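Local coordinates for protein bifunctional cytochrome P450/NADPH--P450 reductase (Deinococcus aerius, PDB 7F3H) that probably hydroxylates organic substrates with oxygen activated at a heme, drawing electrons from NADPH through a reductase fused to its cytochrome P450 domain, at residues Ile8-Lys13 and Tyr17-Tyr22; Thr80-Leu85 and Gly89-Asp94; Gln178-Ala183 and Phe264-His269. All coordinates share one frame; numbering follows the deposited sequence.

Interaction 1: Ile8-Lys13 and Tyr17-Tyr22; sequences IPSPPK and YGHLHY
His19 reaches out of its own turn to donate NE2 to the carbonyl of Pro11, with Pro11 O 3.0 Å from His19 NE2 and an N-H...O angle of 160°. The acceptor lies at the ring's edge, close to its plane, while the donor sits above the carbonyl plane. ND1 of the same ring pairs with the backbone N of Asp47 on strand 43-48, which probably fixes the ring's rotation and is consistent with a neutral histidine protonated on NE2. In the buried part Pro11 CB also meets Tyr22 OH at 3.4 Å, and the compact proline ring fits against Leu35 of helix 28-38 and Leu46. At the outer edge Ser10 OG, bound to the carbonyl of Gln45, lies 3.5 Å from His19 CE1. The segment around His19 is a type II' beta turn from Tyr17 to Leu20, placed ahead of helix 28-38 in the N-terminal part of the P450 fold; Gly18, with phi at 67°, takes the corner that glycine accepts most readily. The solvent side rests on the exposed lysine chain, without a polar bond between the segments. Lys13 CG swings away from its own amide nitrogen (chi1 -177°), coming 3.3 Å from Gly18 O; further bends bring Lys13 CE over one face of the His19 ring, 4.3 Å from its centroid, in a CH-pi contact. Lysine suits this side: NZ makes a long, weak ion pair with Asp47.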
# COMPACT_ATOMS: atom_id res chain seq x y z
N ILE A 8 16.98 -25.81 1.81
CA ILE A 8 15.99 -24.88 2.36
C ILE A 8 14.85 -25.69 2.97
O ILE A 8 14.33 -26.61 2.31
CB ILE A 8 15.49 -23.93 1.27
CG1 ILE A 8 16.63 -23.04 0.77
CG2 ILE A 8 14.33 -23.10 1.78
CD1 ILE A 8 16.30 -22.23 -0.44
N PRO A 9 14.45 -25.42 4.21
CA PRO A 9 13.37 -26.22 4.80
C PRO A 9 12.11 -26.18 3.94
O PRO A 9 11.81 -25.18 3.28
CB PRO A 9 13.14 -25.57 6.17
CG PRO A 9 14.46 -24.84 6.47
CD PRO A 9 14.98 -24.41 5.13
N SER A 10 11.38 -27.30 3.96
CA SER A 10 10.15 -27.45 3.21
C SER A 10 9.14 -28.31 3.97
O SER A 10 9.52 -29.33 4.55
CB SER A 10 10.45 -28.05 1.83
OG SER A 10 9.38 -27.77 0.93
N PRO A 11 7.87 -27.91 4.02
CA PRO A 11 6.86 -28.69 4.77
C PRO A 11 6.58 -30.01 4.07
O PRO A 11 6.82 -30.15 2.86
CB PRO A 11 5.61 -27.79 4.72
CG PRO A 11 6.10 -26.48 4.29
CD PRO A 11 7.26 -26.72 3.40
N PRO A 12 6.08 -31.01 4.80
CA PRO A 12 6.04 -32.38 4.25
C PRO A 12 5.15 -32.63 3.00
O PRO A 12 5.36 -33.68 2.38
CB PRO A 12 5.58 -33.22 5.45
CG PRO A 12 4.94 -32.24 6.38
CD PRO A 12 5.66 -30.96 6.20
N LYS A 13 4.20 -31.75 2.61
CA LYS A 13 3.38 -31.89 1.38
C LYS A 13 2.22 -32.89 1.55
O LYS A 13 2.37 -33.91 2.24
CB LYS A 13 4.28 -32.29 0.20
CG LYS A 13 3.68 -32.44 -1.17
CD LYS A 13 4.77 -32.91 -2.16
CE LYS A 13 5.67 -31.85 -2.78
NZ LYS A 13 5.03 -31.11 -3.92
N TYR A 17 -3.04 -32.63 -2.67
CA TYR A 17 -2.84 -31.25 -3.09
C TYR A 17 -1.38 -30.87 -3.28
O TYR A 17 -1.10 -29.82 -3.86
CB TYR A 17 -3.51 -30.30 -2.08
CG TYR A 17 -4.95 -30.66 -1.75
CD1 TYR A 17 -5.34 -30.92 -0.45
CD2 TYR A 17 -5.93 -30.72 -2.75
CE1 TYR A 17 -6.66 -31.24 -0.15
CE2 TYR A 17 -7.24 -31.04 -2.46
CZ TYR A 17 -7.60 -31.30 -1.16
OH TYR A 17 -8.91 -31.62 -0.84
N GLY A 18 -0.44 -31.70 -2.83
CA GLY A 18 0.97 -31.36 -2.83
C GLY A 18 1.27 -30.22 -1.87
O GLY A 18 1.17 -30.39 -0.65
N HIS A 19 1.55 -29.03 -2.39
CA HIS A 19 1.71 -27.82 -1.60
C HIS A 19 0.67 -26.78 -1.96
O HIS A 19 0.64 -25.71 -1.32
CB HIS A 19 3.09 -27.18 -1.78
CG HIS A 19 4.17 -27.84 -0.98
ND1 HIS A 19 5.50 -27.82 -1.36
CD2 HIS A 19 4.11 -28.53 0.18
CE1 HIS A 19 6.21 -28.48 -0.47
NE2 HIS A 19 5.39 -28.92 0.48
N LEU A 20 -0.19 -27.07 -2.94
CA LEU A 20 -1.10 -26.09 -3.51
C LEU A 20 -2.15 -25.64 -2.51
O LEU A 20 -2.75 -24.57 -2.69
CB LEU A 20 -1.78 -26.66 -4.76
CG LEU A 20 -0.91 -26.66 -6.02
CD1 LEU A 20 -0.46 -25.26 -6.43
CD2 LEU A 20 0.28 -27.65 -5.93
N HIS A 21 -2.41 -26.44 -1.48
CA HIS A 21 -3.40 -26.07 -0.47
C HIS A 21 -2.97 -24.82 0.29
O HIS A 21 -3.83 -24.13 0.86
CB HIS A 21 -3.70 -27.27 0.45
CG HIS A 21 -2.51 -27.78 1.21
ND1 HIS A 21 -1.34 -28.18 0.60
CD2 HIS A 21 -2.34 -28.02 2.53
CE1 HIS A 21 -0.49 -28.59 1.52
NE2 HIS A 21 -1.07 -28.50 2.70
N TYR A 22 -1.66 -24.53 0.34
CA TYR A 22 -1.17 -23.29 0.94
C TYR A 22 -1.57 -22.05 0.15
O TYR A 22 -1.58 -20.94 0.70
CB TYR A 22 0.35 -23.34 1.06
CG TYR A 22 0.87 -24.36 2.05
CD1 TYR A 22 0.63 -24.22 3.40
CD2 TYR A 22 1.59 -25.45 1.63
CE1 TYR A 22 1.09 -25.14 4.30
CE2 TYR A 22 2.05 -26.38 2.51
CZ TYR A 22 1.80 -26.23 3.85
OH TYR A 22 2.26 -27.15 4.76

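Interaction 2: Thr80-Leu85 and Gly89-Asp94; sequences TNIRNL and GLFTSD. With HEM (protoporphyrin IX containing Fe), chain E; SO4 (sulfate ion), chain G.
Arg83, on helix 80-86, and Thr92, in the loop that follows, bring their backbones together, with Arg83 CA 5.3 Å from Thr92 CA. The helix corresponds to the B' helix of P450s, and 89-94 to the loop between it and the C helix (98-107). The extended arginine chain runs past the threonine, CB against CB at 4.0 Å between Arg83 and Thr92, and ends with Arg83 NH1 2.9 Å from Thr92 O, a weak bond because the N-H...O angle is only 123°. The stronger partner of NH1 is Glu97, in a salt bridge; NE makes a weak bond to a sulfate ion that probably came from the crystallisation liquor. With an alanine here, Glu97 would probably lose its charged mate and Thr92 O a donor. Thr92 divides its branches: OG1 binds the carbonyl of Gly87, whereas CG2 packs 3.6 Å from Ile82 CG2, a methyl pair suited to the buried side of the helix. Phe91 points its ring edge at Ile82 CG2, and Phe91 CE1 lies 3.7 Å from HEM CBD, a propionate carbon. The chemistry is thus split: the arginine's charge, paired with Glu97, probably steadies the loop at its polar side, while the apolar interior is consistent with holding Phe91 beside the heme.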
# COMPACT_ATOMS: atom_id res chain seq x y z
N THR A 80 4.44 -8.75 -14.40
CA THR A 80 4.16 -8.64 -15.83
C THR A 80 2.71 -8.29 -16.12
O THR A 80 2.42 -7.42 -16.95
CB THR A 80 4.54 -9.93 -16.54
OG1 THR A 80 5.94 -10.20 -16.33
CG2 THR A 80 4.24 -9.78 -18.02
N ASN A 81 1.76 -8.95 -15.45
CA ASN A 81 0.36 -8.61 -15.71
C ASN A 81 0.01 -7.21 -15.21
O ASN A 81 -0.69 -6.46 -15.91
CB ASN A 81 -0.55 -9.67 -15.10
CG ASN A 81 -0.33 -11.04 -15.72
OD1 ASN A 81 0.13 -11.15 -16.87
ND2 ASN A 81 -0.67 -12.09 -14.99
N ILE A 82 0.47 -6.81 -14.01
CA ILE A 82 0.16 -5.46 -13.51
C ILE A 82 0.77 -4.42 -14.43
O ILE A 82 0.26 -3.28 -14.54
CB ILE A 82 0.61 -5.26 -12.03
CG1 ILE A 82 0.15 -3.92 -11.49
CG2 ILE A 82 2.12 -5.30 -11.85
CD1 ILE A 82 -1.37 -3.78 -11.43
N ARG A 83 1.84 -4.78 -15.14
CA ARG A 83 2.41 -3.87 -16.12
C ARG A 83 1.45 -3.55 -17.26
O ARG A 83 1.59 -2.49 -17.88
CB ARG A 83 3.72 -4.43 -16.69
CG ARG A 83 4.46 -3.40 -17.58
CD ARG A 83 5.89 -3.80 -17.89
NE ARG A 83 6.49 -2.90 -18.87
CZ ARG A 83 7.73 -2.42 -18.80
NH1 ARG A 83 8.52 -2.75 -17.77
NH2 ARG A 83 8.20 -1.63 -19.75
N ASN A 84 0.46 -4.42 -17.54
CA ASN A 84 -0.53 -4.14 -18.58
C ASN A 84 -1.14 -2.77 -18.42
O ASN A 84 -1.48 -2.11 -19.41
CB ASN A 84 -1.69 -5.15 -18.55
CG ASN A 84 -1.30 -6.52 -18.99
OD1 ASN A 84 -0.34 -6.69 -19.74
ND2 ASN A 84 -2.05 -7.51 -18.54
N LEU A 85 -1.23 -2.30 -17.19
CA LEU A 85 -1.70 -0.96 -16.95
C LEU A 85 -0.69 -0.04 -16.28
O LEU A 85 -0.86 1.19 -16.36
CB LEU A 85 -3.08 -1.04 -16.24
CG LEU A 85 -3.48 -1.65 -14.90
CD1 LEU A 85 -4.82 -1.17 -14.33
CD2 LEU A 85 -3.69 -3.14 -15.25
N GLY A 89 6.02 2.89 -15.96
CA GLY A 89 5.99 3.69 -14.75
C GLY A 89 6.87 3.06 -13.68
O GLY A 89 7.44 1.98 -13.85
N LEU A 90 7.01 3.81 -12.57
CA LEU A 90 7.98 3.46 -11.53
C LEU A 90 7.72 2.09 -10.91
O LEU A 90 8.67 1.44 -10.46
CB LEU A 90 7.94 4.51 -10.43
CG LEU A 90 8.59 5.82 -10.83
CD1 LEU A 90 8.49 6.82 -9.70
CD2 LEU A 90 10.02 5.53 -11.22
N PHE A 91 6.46 1.65 -10.84
CA PHE A 91 6.16 0.44 -10.08
C PHE A 91 6.42 -0.80 -10.92
O PHE A 91 6.83 -1.83 -10.39
CB PHE A 91 4.72 0.45 -9.59
CG PHE A 91 4.36 -0.69 -8.66
CD1 PHE A 91 4.63 -0.63 -7.30
CD2 PHE A 91 3.68 -1.82 -9.14
CE1 PHE A 91 4.26 -1.68 -6.44
CE2 PHE A 91 3.32 -2.86 -8.29
CZ PHE A 91 3.61 -2.79 -6.94
N THR A 92 6.25 -0.68 -12.24
CA THR A 92 6.24 -1.85 -13.10
C THR A 92 7.37 -1.84 -14.12
O THR A 92 7.30 -2.60 -15.09
CB THR A 92 4.87 -1.97 -13.78
OG1 THR A 92 4.57 -0.75 -14.47
CG2 THR A 92 3.77 -2.21 -12.74
N SER A 93 8.42 -1.06 -13.90
CA SER A 93 9.56 -1.01 -14.81
C SER A 93 10.81 -1.56 -14.13
O SER A 93 10.95 -1.48 -12.91
CB SER A 93 9.84 0.41 -15.29
OG SER A 93 9.85 1.30 -14.19
N ASP A 94 11.71 -2.10 -14.94
CA ASP A 94 12.99 -2.58 -14.43
C ASP A 94 13.93 -1.40 -14.24
O ASP A 94 13.78 -0.35 -14.87
CB ASP A 94 13.59 -3.62 -15.38
CG ASP A 94 13.01 -5.02 -15.18
OD1 ASP A 94 13.07 -5.56 -14.06
OD2 ASP A 94 12.49 -5.60 -16.15
CHA HEM E . 6.41 1.09 -4.15
CHB HEM E . 3.56 4.94 -4.97
CHC HEM E . 1.33 4.16 -0.71
CHD HEM E . 3.97 0.15 -0.05
C1A HEM E . 5.84 2.19 -4.73
C2A HEM E . 6.18 2.72 -6.04
C3A HEM E . 5.42 3.81 -6.27
C4A HEM E . 4.52 3.96 -5.14
CMA HEM E . 5.46 4.70 -7.54
CAA HEM E . 7.30 2.16 -6.92
CBA HEM E . 8.57 2.96 -6.60
CGA HEM E . 9.75 2.56 -7.48
O1A HEM E . 10.42 3.50 -7.99
O2A HEM E . 10.01 1.35 -7.79
C1B HEM E . 2.73 5.10 -3.88
C2B HEM E . 1.77 6.17 -3.68
C3B HEM E . 1.20 5.97 -2.48
C4B HEM E . 1.72 4.74 -1.93
CMB HEM E . 1.56 7.35 -4.65
CAB HEM E . 0.06 6.73 -1.76
CBB HEM E . -0.66 7.72 -2.30
C1C HEM E . 1.83 3.00 -0.15
C2C HEM E . 1.48 2.41 1.15
C3C HEM E . 2.23 1.30 1.27
C4C HEM E . 3.08 1.17 0.12
CMC HEM E . 0.42 2.97 2.14
CAC HEM E . 2.35 0.27 2.38
CBC HEM E . 1.65 0.36 3.50
C1D HEM E . 4.86 0.05 -1.10
C2D HEM E . 5.81 -1.04 -1.31
C3D HEM E . 6.47 -0.76 -2.44
C4D HEM E . 5.97 0.48 -2.99
CMD HEM E . 6.05 -2.28 -0.41
CAD HEM E . 7.56 -1.63 -3.04
CBD HEM E . 6.79 -2.60 -3.90
CGD HEM E . 7.69 -3.65 -4.46
O1D HEM E . 7.23 -4.25 -5.46
O2D HEM E . 8.83 -3.87 -3.94
NA HEM E . 4.81 2.96 -4.23
NB HEM E . 2.69 4.26 -2.80
NC HEM E . 2.80 2.20 -0.75
ND HEM E . 4.99 0.96 -2.14
FE HEM E . 3.93 2.61 -2.41
S SO4 G . 5.64 -0.90 -22.51
O1 SO4 G . 4.77 -0.49 -23.63
O2 SO4 G . 4.87 -1.57 -21.43
O3 SO4 G . 6.67 -1.83 -23.03
O4 SO4 G . 6.34 0.31 -22.00

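Interaction 3: Gln178-Ala183 and Phe264-His269; sequences QALARA and FLIAGH. With HEM (protoporphyrin IX containing Fe), chain E.
Leu180 points from helix 175-190 toward helix 254-285, and its two methyls part to meet different residues there. CG stands anti to the backbone N (chi1 -173°), which extends the fork toward that helix: Leu180 CD1 meets Ile266 CD1 at 3.6 Å, end methyl against end methyl, while Leu180 CD2 settles 4.0 Å from Leu265 CB, near the root of that side chain. Both pairs approach obliquely. The branching of leucine suits the place, since its two methyls can touch two consecutive residues at once; the axes of 178-183 and 264-269 approach to 11.6 Å and cross at -73°. In the P450 fold these are the F-helix and the I-helix, and 264-269 enters the I-helix signature (A/G)Gx(D/E)T, with Ala267, Gly268 and His269 as its first three residues and Thr271 as its threonine. The opposite side of this helix faces the cofactor: Ala267 CB is 3.7 Å from HEM C4A and Gly268 CA 3.5 Å from HEM C3B. Glycine is apt, because a side chain at Gly268 would run into the carbonyl of Phe264. His269, by contrast, turns toward Leu180, with Leu180 CD2 4.4 Å from His269 CE1. Its ring is held by a bond back into its own helix, His269 ND1 to Leu265 O at 3.0 Å and nearly straight at 165°, the carbonyl lying close to the ring plane; a buried polar nitrogen is thereby satisfied and the imidazole can present carbon to the leucine. Leu265 itself extends onward to Leu153 and Ile156 of helix 144-161.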
# COMPACT_ATOMS: atom_id res chain seq x y z
N GLN A 178 -14.50 2.82 -11.97
CA GLN A 178 -15.05 1.48 -12.14
C GLN A 178 -14.19 0.65 -13.10
O GLN A 178 -13.94 -0.54 -12.86
CB GLN A 178 -16.50 1.56 -12.66
CG GLN A 178 -17.52 1.93 -11.58
CD GLN A 178 -18.87 2.36 -12.16
OE1 GLN A 178 -19.05 2.46 -13.38
NE2 GLN A 178 -19.83 2.62 -11.28
N ALA A 179 -13.69 1.30 -14.16
CA ALA A 179 -12.77 0.64 -15.08
C ALA A 179 -11.47 0.26 -14.36
O ALA A 179 -10.96 -0.86 -14.53
CB ALA A 179 -12.50 1.57 -16.28
N LEU A 180 -10.92 1.18 -13.56
CA LEU A 180 -9.75 0.85 -12.72
C LEU A 180 -10.01 -0.38 -11.86
O LEU A 180 -9.19 -1.31 -11.82
CB LEU A 180 -9.36 2.03 -11.82
CG LEU A 180 -8.07 1.85 -11.03
CD1 LEU A 180 -6.89 1.66 -11.99
CD2 LEU A 180 -7.82 3.02 -10.11
N ALA A 181 -11.15 -0.40 -11.16
CA ALA A 181 -11.45 -1.52 -10.27
C ALA A 181 -11.54 -2.83 -11.04
O ALA A 181 -10.91 -3.83 -10.67
CB ALA A 181 -12.75 -1.24 -9.49
N ARG A 182 -12.31 -2.84 -12.14
CA ARG A 182 -12.44 -4.02 -12.98
C ARG A 182 -11.08 -4.50 -13.47
O ARG A 182 -10.78 -5.69 -13.40
CB ARG A 182 -13.36 -3.71 -14.17
CG ARG A 182 -14.83 -3.51 -13.85
CD ARG A 182 -15.68 -3.56 -15.16
NE ARG A 182 -15.32 -2.47 -16.07
CZ ARG A 182 -15.89 -1.26 -16.03
NH1 ARG A 182 -16.84 -1.00 -15.13
NH2 ARG A 182 -15.52 -0.31 -16.88
N ALA A 183 -10.27 -3.57 -14.01
CA ALA A 183 -8.96 -3.95 -14.57
C ALA A 183 -8.06 -4.54 -13.49
O ALA A 183 -7.35 -5.52 -13.74
CB ALA A 183 -8.29 -2.77 -15.28
N PHE A 264 0.46 6.01 -9.87
CA PHE A 264 -0.05 6.63 -8.64
C PHE A 264 -1.36 5.98 -8.20
O PHE A 264 -1.54 5.68 -7.01
CB PHE A 264 -0.26 8.13 -8.81
CG PHE A 264 0.96 8.87 -9.23
CD1 PHE A 264 2.23 8.33 -9.07
CD2 PHE A 264 0.85 10.10 -9.85
CE1 PHE A 264 3.36 9.00 -9.51
CE2 PHE A 264 1.96 10.78 -10.30
CZ PHE A 264 3.23 10.23 -10.11
N LEU A 265 -2.27 5.73 -9.15
CA LEU A 265 -3.55 5.11 -8.79
C LEU A 265 -3.40 3.63 -8.43
O LEU A 265 -4.08 3.13 -7.52
CB LEU A 265 -4.53 5.23 -9.94
CG LEU A 265 -4.97 6.67 -10.18
CD1 LEU A 265 -5.36 6.84 -11.70
CD2 LEU A 265 -6.11 6.98 -9.22
N ILE A 266 -2.56 2.91 -9.18
CA ILE A 266 -2.36 1.48 -8.94
C ILE A 266 -1.81 1.26 -7.54
O ILE A 266 -2.39 0.55 -6.72
CB ILE A 266 -1.41 0.88 -9.99
CG1 ILE A 266 -1.96 1.00 -11.41
CG2 ILE A 266 -0.99 -0.54 -9.60
CD1 ILE A 266 -3.42 0.73 -11.47
N ALA A 267 -0.72 1.97 -7.24
CA ALA A 267 0.12 1.77 -6.07
C ALA A 267 -0.33 2.60 -4.89
O ALA A 267 0.15 2.38 -3.77
CB ALA A 267 1.59 2.12 -6.42
N GLY A 268 -1.24 3.55 -5.09
CA GLY A 268 -1.56 4.42 -3.99
C GLY A 268 -2.90 4.17 -3.33
O GLY A 268 -3.05 4.52 -2.16
N HIS A 269 -3.88 3.56 -4.01
CA HIS A 269 -5.15 3.67 -3.32
C HIS A 269 -5.41 2.51 -2.37
O HIS A 269 -5.85 2.74 -1.24
CB HIS A 269 -6.33 3.89 -4.28
CG HIS A 269 -6.90 2.64 -4.87
ND1 HIS A 269 -6.32 1.98 -5.94
CD2 HIS A 269 -8.03 1.96 -4.57
CE1 HIS A 269 -7.08 0.94 -6.26
NE2 HIS A 269 -8.12 0.91 -5.44
CHA HEM E . 6.41 1.09 -4.15
CHB HEM E . 3.56 4.94 -4.97
CHC HEM E . 1.33 4.16 -0.71
CHD HEM E . 3.97 0.15 -0.05
C1A HEM E . 5.84 2.19 -4.73
C2A HEM E . 6.18 2.72 -6.04
C3A HEM E . 5.42 3.81 -6.27
C4A HEM E . 4.52 3.96 -5.14
CMA HEM E . 5.46 4.70 -7.54
CAA HEM E . 7.30 2.16 -6.92
CBA HEM E . 8.57 2.96 -6.60
CGA HEM E . 9.75 2.56 -7.48
O1A HEM E . 10.42 3.50 -7.99
O2A HEM E . 10.01 1.35 -7.79
C1B HEM E . 2.73 5.10 -3.88
C2B HEM E . 1.77 6.17 -3.68
C3B HEM E . 1.20 5.97 -2.48
C4B HEM E . 1.72 4.74 -1.93
CMB HEM E . 1.56 7.35 -4.65
CAB HEM E . 0.06 6.73 -1.76
CBB HEM E . -0.66 7.72 -2.30
C1C HEM E . 1.83 3.00 -0.15
C2C HEM E . 1.48 2.41 1.15
C3C HEM E . 2.23 1.30 1.27
C4C HEM E . 3.08 1.17 0.12
CMC HEM E . 0.42 2.97 2.14
CAC HEM E . 2.35 0.27 2.38
CBC HEM E . 1.65 0.36 3.50
C1D HEM E . 4.86 0.05 -1.10
C2D HEM E . 5.81 -1.04 -1.31
C3D HEM E . 6.47 -0.76 -2.44
C4D HEM E . 5.97 0.48 -2.99
CMD HEM E . 6.05 -2.28 -0.41
CAD HEM E . 7.56 -1.63 -3.04
CBD HEM E . 6.79 -2.60 -3.90
CGD HEM E . 7.69 -3.65 -4.46
O1D HEM E . 7.23 -4.25 -5.46
O2D HEM E . 8.83 -3.87 -3.94
NA HEM E . 4.81 2.96 -4.23
NB HEM E . 2.69 4.26 -2.80
NC HEM E . 2.80 2.20 -0.75
ND HEM E . 4.99 0.96 -2.14
FE HEM E . 3.93 2.61 -2.41

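Overall arrangement
From the N terminus, interaction 1 closes first, a short loop with three residues between its segments, placed beside strand 43-48 and helix 28-38. Interaction 2 likewise closes over three residues, joining helix 80-86 to the loop leading into helix 98-107. Interaction 3 spans 80 mostly helical residues to bring helix 175-190 onto helix 254-285. The three follow in series; none nests in or crosses another. Interaction 1 stands apart, its centre 30 Å from that of interaction 2. Interactions 2 and 3 touch, Ile82 and Leu85 packing on Ile266 and Phe91 on Ala267; 89-94 and 264-269 border the heme, while 80-85 and 178-183 pack behind them.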